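Local coordinates for thioesterase superfamily protein (Shewanella loihica, PDB 2PRX) that is probably a thioester hydrolase of the hotdog-fold thioesterase superfamily, at residues Q39-F44 and E115-I120; F95-L100 and G144-V149. All coordinates share one frame; numbering follows the deposited sequence.

In the fold
Both contacts belong to one antiparallel sheet that wraps around the long helix 59-78, the hotdog fold. Contact 1 joins strand 39-44 to strand 114-122 near one side of the sheet, and contact 2 joins strand 142-150 to strand 95-104 at the other. Strand 127-135 lies between the two pairs, so their centres are about 15 Å apart and their nearest atoms about 7 Å, without touching. The same helix lies against both: Thr-40 reaches Ser-73 on it, and Thr-97 reaches Asp-67. At contact 2 the ladder runs on into the second subunit, whereas contact 1 stays within its own chain.

Contact 1 (Q39-F44 and E115-I120); sequences QTIAHF and ELVGEI
His-43 and Glu-115 stand side by side and point the same way, on the face of the sheet turned from the helix. The glutamate chain is extended, CG anti to the backbone N (chi1 -180°), and this carries its carboxylate to the edge of the imidazole, near the ring plane, while the two flat groups are turned 73° apart. NE2 of His-43 donates to OE1 of Glu-115 over a very short 2.5 Å, a His-carboxylate bond between partners of a non-hydrogen-bonded antiparallel pair. Next along this face, Ile-41 slants across the neighbouring strand: its CD1 lies 3.6 Å from Glu-115 CD and 3.9 Å from Val-117 CG2, putting a methyl against the carboxylate end of the acid and against one branch of the valine. Gln-39 crosses Val-117 at a slant too, its amide carbon CD 3.9 Å from CG1, so that a methyl of Val-117 lies against the amide end.

On the helix-side face Ala-42 and Gly-118 are small. Ala-42 CB meets Leu-116 CB at 4.3 Å, and Thr-40 is paired with Gly-118, where a side chain would run into the threonine hydroxyl; glycine therefore suits the place. Two pairs of backbone bonds fasten the strands: Thr-40 N to Gly-118 O at 3.2 Å with its reciprocal, and Leu-116 N to Ala-42 O, almost straight at 175°, with its own.

Thr-40 OG1 is hydrogen-bonded to Ser-73 OG of helix 59-78, which also packs His-69 against Thr-40 and Ala-42. Strand 39-44 continues the ladder to strand 34-36 through Ile-41 and Tyr-34, while strand 114-122 bonds on its other side to strand 127-135, where Leu-134 touches Leu-116.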
loop_
_atom_site.group_PDB
_atom_site.type_symbol
_atom_site.label_atom_id
_atom_site.label_comp_id
_atom_site.label_asym_id
_atom_site.label_seq_id
_atom_site.Cartn_x
_atom_site.Cartn_y
_atom_site.Cartn_z
ATOM N N GLN A 39 -18.916 -13.309 -1.321
ATOM C CA GLN A 39 -17.859 -12.348 -1.574
ATOM C C GLN A 39 -18.246 -11.069 -0.838
ATOM O O GLN A 39 -19.363 -10.815 -0.368
ATOM C CB GLN A 39 -17.680 -12.038 -3.057
ATOM C CG GLN A 39 -17.322 -13.214 -3.928
ATOM C CD GLN A 39 -17.332 -12.902 -5.411
ATOM O OE1 GLN A 39 -17.370 -11.740 -5.812
ATOM N NE2 GLN A 39 -17.282 -13.944 -6.229
ATOM N N THR A 40 -17.276 -10.190 -0.715
ATOM C CA THR A 40 -17.563 -8.847 -0.203
ATOM C C THR A 40 -17.295 -7.920 -1.372
ATOM O O THR A 40 -16.763 -8.414 -2.380
ATOM C CB THR A 40 -16.728 -8.477 1.020
ATOM O OG1 THR A 40 -15.343 -8.300 0.626
ATOM C CG2 THR A 40 -16.731 -9.585 2.063
ATOM N N ILE A 41 -17.658 -6.655 -1.256
ATOM C CA ILE A 41 -17.456 -5.686 -2.326
ATOM C C ILE A 41 -17.482 -4.257 -1.799
ATOM O O ILE A 41 -18.078 -3.936 -0.773
ATOM C CB ILE A 41 -18.515 -5.855 -3.437
ATOM C CG1 ILE A 41 -18.364 -4.934 -4.637
ATOM C CG2 ILE A 41 -19.910 -5.729 -2.830
ATOM C CD1 ILE A 41 -18.989 -5.409 -5.919
ATOM N N ALA A 42 -16.764 -3.389 -2.521
ATOM C CA ALA A 42 -16.713 -1.966 -2.288
ATOM C C ALA A 42 -16.407 -1.247 -3.601
ATOM O O ALA A 42 -15.941 -1.845 -4.575
ATOM C CB ALA A 42 -15.726 -1.609 -1.184
ATOM N N HIS A 43 -16.690 0.037 -3.541
ATOM C CA HIS A 43 -16.461 0.997 -4.608
ATOM C C HIS A 43 -15.840 2.274 -4.073
ATOM O O HIS A 43 -16.089 2.658 -2.928
ATOM C CB HIS A 43 -17.807 1.293 -5.282
ATOM C CG HIS A 43 -18.341 0.122 -6.043
ATOM N ND1 HIS A 43 -19.276 -0.740 -5.498
ATOM C CD2 HIS A 43 -18.094 -0.339 -7.294
ATOM C CE1 HIS A 43 -19.575 -1.674 -6.379
ATOM N NE2 HIS A 43 -18.880 -1.459 -7.473
ATOM N N PHE A 44 -15.033 2.928 -4.902
ATOM C CA PHE A 44 -14.345 4.147 -4.522
ATOM C C PHE A 44 -14.081 5.057 -5.724
ATOM O O PHE A 44 -13.868 4.552 -6.825
ATOM C CB PHE A 44 -12.996 3.861 -3.847
ATOM C CG PHE A 44 -12.412 5.135 -3.250
ATOM C CD1 PHE A 44 -13.045 5.781 -2.201
ATOM C CD2 PHE A 44 -11.245 5.677 -3.750
ATOM C CE1 PHE A 44 -12.538 6.941 -1.665
ATOM C CE2 PHE A 44 -10.731 6.839 -3.211
ATOM C CZ PHE A 44 -11.369 7.477 -2.170
ATOM N N GLU A 115 -13.915 -0.597 -8.425
ATOM C CA GLU A 115 -14.627 -1.660 -7.704
ATOM C C GLU A 115 -13.647 -2.616 -7.039
ATOM O O GLU A 115 -12.665 -3.094 -7.603
ATOM C CB GLU A 115 -15.609 -2.374 -8.637
ATOM C CG GLU A 115 -16.418 -3.495 -8.022
ATOM C CD GLU A 115 -17.523 -4.057 -8.893
ATOM O OE1 GLU A 115 -18.606 -3.427 -8.987
ATOM O OE2 GLU A 115 -17.360 -5.150 -9.498
ATOM N N LEU A 116 -13.896 -2.918 -5.778
ATOM C CA LEU A 116 -13.144 -3.850 -4.979
ATOM C C LEU A 116 -14.001 -5.029 -4.514
ATOM O O LEU A 116 -14.981 -4.785 -3.811
ATOM C CB LEU A 116 -12.594 -3.163 -3.720
ATOM C CG LEU A 116 -11.368 -2.274 -3.956
ATOM C CD1 LEU A 116 -11.837 -0.870 -4.294
ATOM C CD2 LEU A 116 -10.446 -2.291 -2.751
ATOM N N VAL A 117 -13.606 -6.219 -4.914
ATOM C CA VAL A 117 -14.267 -7.469 -4.567
ATOM C C VAL A 117 -13.313 -8.397 -3.825
ATOM O O VAL A 117 -12.195 -8.644 -4.265
ATOM C CB VAL A 117 -14.814 -8.216 -5.801
ATOM C CG1 VAL A 117 -15.594 -9.453 -5.374
ATOM C CG2 VAL A 117 -15.695 -7.324 -6.662
ATOM N N GLY A 118 -13.755 -8.963 -2.704
ATOM C CA GLY A 118 -12.962 -9.851 -1.911
ATOM C C GLY A 118 -13.427 -11.301 -1.964
ATOM O O GLY A 118 -14.637 -11.577 -1.914
ATOM N N GLU A 119 -12.451 -12.185 -2.080
ATOM C CA GLU A 119 -12.619 -13.630 -1.967
ATOM C C GLU A 119 -12.128 -14.106 -0.609
ATOM O O GLU A 119 -11.005 -13.858 -0.192
ATOM C CB GLU A 119 -11.900 -14.339 -3.105
ATOM C CG GLU A 119 -12.067 -15.816 -3.279
ATOM C CD GLU A 119 -13.281 -16.448 -2.635
ATOM O OE1 GLU A 119 -14.311 -15.737 -2.472
ATOM O OE2 GLU A 119 -13.200 -17.643 -2.276
ATOM N N ILE A 120 -13.005 -14.801 0.133
ATOM C CA ILE A 120 -12.521 -15.375 1.370
ATOM C C ILE A 120 -11.852 -16.724 1.151
ATOM O O ILE A 120 -12.506 -17.700 0.808
ATOM C CB ILE A 120 -13.664 -15.586 2.384
ATOM C CG1 ILE A 120 -14.376 -14.308 2.790
ATOM C CG2 ILE A 120 -13.063 -16.354 3.542
ATOM C CD1 ILE A 120 -13.473 -13.215 3.312
#

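Contact 2 (F95-L100 and G144-V149); sequences FVTAAL and GHMVAV
Phe-95 brings the edge of its ring to Ala-148 O in an antiparallel ladder of the hotdog sheet that is interrupted by a classic beta bulge. CE2 lies 3.4 Å from that oxygen, while CD2 rests 3.8 Å from Ala-148 CB; the short alanine side chain keeps the surface low, and the broad ring can lie close to it. Ala-74, Ser-75 and Ala-78 of helix 59-78 and Val-128 of strand 127-135 also touch the ring, so a large flat apolar group suits this place between sheet and helix. A serine here would probably leave Ala-148 and those helix residues facing a gap that its short side chain could not fill.

On the same face, Leu-100 puts CD1 3.8 Å from CB of selenomethionine Met-146. CG stands anti to the backbone N (chi1 -174°), and from there the leucine crosses its partner obliquely. Thr-97, also on this face, has its OG1 hydrogen-bonded to Asp-67 of the helix.

On the opposite face the branched valines Val-96, Val-147 and Val-149 make the relief. Val-96 and Val-149 meet CG2 to CG2 at 3.3 Å, tighter than usual van der Waals contact. Ala-98, at the corner where the chain turns, sets its CB over the notch between Val-147 CG1 and Val-149 CG1, 4.1 Å from each, and 3.4 Å from Val-147 O. Past the corner, Ala-99 and Leu-100 pair with a strand of the second subunit, and Tyr-104 of that subunit packs on Thr-97 and Leu-100.

The extra residue of the bulge shows in the bonding: Val-147 O takes two donors, Ala-98 N at 2.8 Å, nearly along the C=O axis, and Ala-99 N at a longer 3.3 Å, in the carbonyl plane.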
loop_
_atom_site.group_PDB
_atom_site.type_symbol
_atom_site.label_atom_id
_atom_site.label_comp_id
_atom_site.label_asym_id
_atom_site.label_seq_id
_atom_site.Cartn_x
_atom_site.Cartn_y
_atom_site.Cartn_z
ATOM N N PHE A 95 -9.674 -6.622 13.174
ATOM C CA PHE A 95 -8.614 -7.342 12.479
ATOM C C PHE A 95 -7.558 -6.340 11.987
ATOM O O PHE A 95 -7.905 -5.193 11.722
ATOM C CB PHE A 95 -9.201 -8.133 11.317
ATOM C CG PHE A 95 -9.509 -9.588 11.639
ATOM C CD1 PHE A 95 -10.498 -9.938 12.541
ATOM C CD2 PHE A 95 -8.793 -10.601 11.019
ATOM C CE1 PHE A 95 -10.742 -11.265 12.831
ATOM C CE2 PHE A 95 -9.019 -11.932 11.310
ATOM C CZ PHE A 95 -10.004 -12.266 12.222
ATOM N N VAL A 96 -6.336 -6.802 11.868
ATOM C CA VAL A 96 -5.196 -6.095 11.309
ATOM C C VAL A 96 -4.487 -6.870 10.207
ATOM O O VAL A 96 -4.496 -8.100 10.147
ATOM C CB VAL A 96 -4.133 -5.825 12.398
ATOM C CG1 VAL A 96 -4.634 -4.778 13.374
ATOM C CG2 VAL A 96 -3.801 -7.140 13.090
ATOM N N THR A 97 -3.816 -6.119 9.319
ATOM C CA THR A 97 -3.106 -6.782 8.231
ATOM C C THR A 97 -1.789 -7.333 8.757
ATOM O O THR A 97 -1.072 -6.599 9.430
ATOM C CB THR A 97 -2.822 -5.824 7.059
ATOM O OG1 THR A 97 -4.041 -5.388 6.448
ATOM C CG2 THR A 97 -2.006 -6.540 5.991
ATOM N N ALA A 98 -1.453 -8.583 8.481
ATOM C CA ALA A 98 -0.157 -9.129 8.888
ATOM C C ALA A 98 0.776 -9.186 7.693
ATOM O O ALA A 98 1.987 -8.944 7.721
ATOM C CB ALA A 98 -0.342 -10.495 9.542
ATOM N N ALA A 99 0.178 -9.509 6.556
ATOM C CA ALA A 99 0.868 -9.479 5.278
ATOM C C ALA A 99 -0.131 -9.086 4.196
ATOM O O ALA A 99 -1.307 -9.460 4.171
ATOM C CB ALA A 99 1.535 -10.820 5.093
ATOM N N LEU A 100 0.336 -8.266 3.269
ATOM C CA LEU A 100 -0.425 -7.844 2.109
ATOM C C LEU A 100 0.559 -7.813 0.925
ATOM O O LEU A 100 1.498 -7.013 0.981
ATOM C CB LEU A 100 -1.103 -6.496 2.228
ATOM C CG LEU A 100 -2.047 -6.043 1.112
ATOM C CD1 LEU A 100 -3.166 -7.044 0.841
ATOM C CD2 LEU A 100 -2.655 -4.690 1.471
ATOM N N GLY A 144 -4.560 -8.335 -4.918
ATOM C CA GLY A 144 -3.944 -8.361 -3.606
ATOM C C GLY A 144 -4.234 -9.662 -2.862
ATOM O O GLY A 144 -5.323 -10.228 -2.999
ATOM N N HIS A 145 -3.279 -10.150 -2.102
ATOM C CA HIS A 145 -3.332 -11.286 -1.206
ATOM C C HIS A 145 -3.046 -10.826 0.220
ATOM O O HIS A 145 -2.044 -10.250 0.603
ATOM C CB HIS A 145 -2.382 -12.438 -1.572
ATOM C CG HIS A 145 -2.382 -13.518 -0.517
ATOM N ND1 HIS A 145 -3.335 -14.511 -0.494
ATOM C CD2 HIS A 145 -1.585 -13.766 0.549
ATOM C CE1 HIS A 145 -3.118 -15.321 0.518
ATOM N NE2 HIS A 145 -2.058 -14.891 1.180
HETATM N N MSE A 146 -3.976 -11.123 1.107
HETATM C CA MSE A 146 -3.958 -10.668 2.460
HETATM C C MSE A 146 -4.100 -11.812 3.461
HETATM O O MSE A 146 -4.892 -12.724 3.238
HETATM C CB MSE A 146 -5.121 -9.678 2.708
HETATM C CG MSE A 146 -5.351 -9.493 4.195
HETATM SE SE MSE A 146 -6.581 -8.063 4.575
HETATM C CE MSE A 146 -5.185 -6.754 4.287
ATOM N N VAL A 147 -3.322 -11.732 4.515
ATOM C CA VAL A 147 -3.361 -12.477 5.743
ATOM C C VAL A 147 -3.683 -11.463 6.846
ATOM O O VAL A 147 -2.801 -10.666 7.177
ATOM C CB VAL A 147 -2.067 -13.186 6.171
ATOM C CG1 VAL A 147 -2.236 -13.599 7.632
ATOM C CG2 VAL A 147 -1.752 -14.364 5.268
ATOM N N ALA A 148 -4.913 -11.511 7.335
ATOM C CA ALA A 148 -5.353 -10.656 8.406
ATOM C C ALA A 148 -5.576 -11.473 9.674
ATOM O O ALA A 148 -6.090 -12.592 9.703
ATOM C CB ALA A 148 -6.602 -9.888 8.005
ATOM N N VAL A 149 -5.130 -10.894 10.772
ATOM C CA VAL A 149 -5.199 -11.485 12.089
ATOM C C VAL A 149 -5.935 -10.565 13.045
ATOM O O VAL A 149 -6.066 -9.367 12.817
ATOM C CB VAL A 149 -3.795 -11.739 12.678
ATOM C CG1 VAL A 149 -3.005 -12.662 11.769
ATOM C CG2 VAL A 149 -3.176 -10.365 12.883
#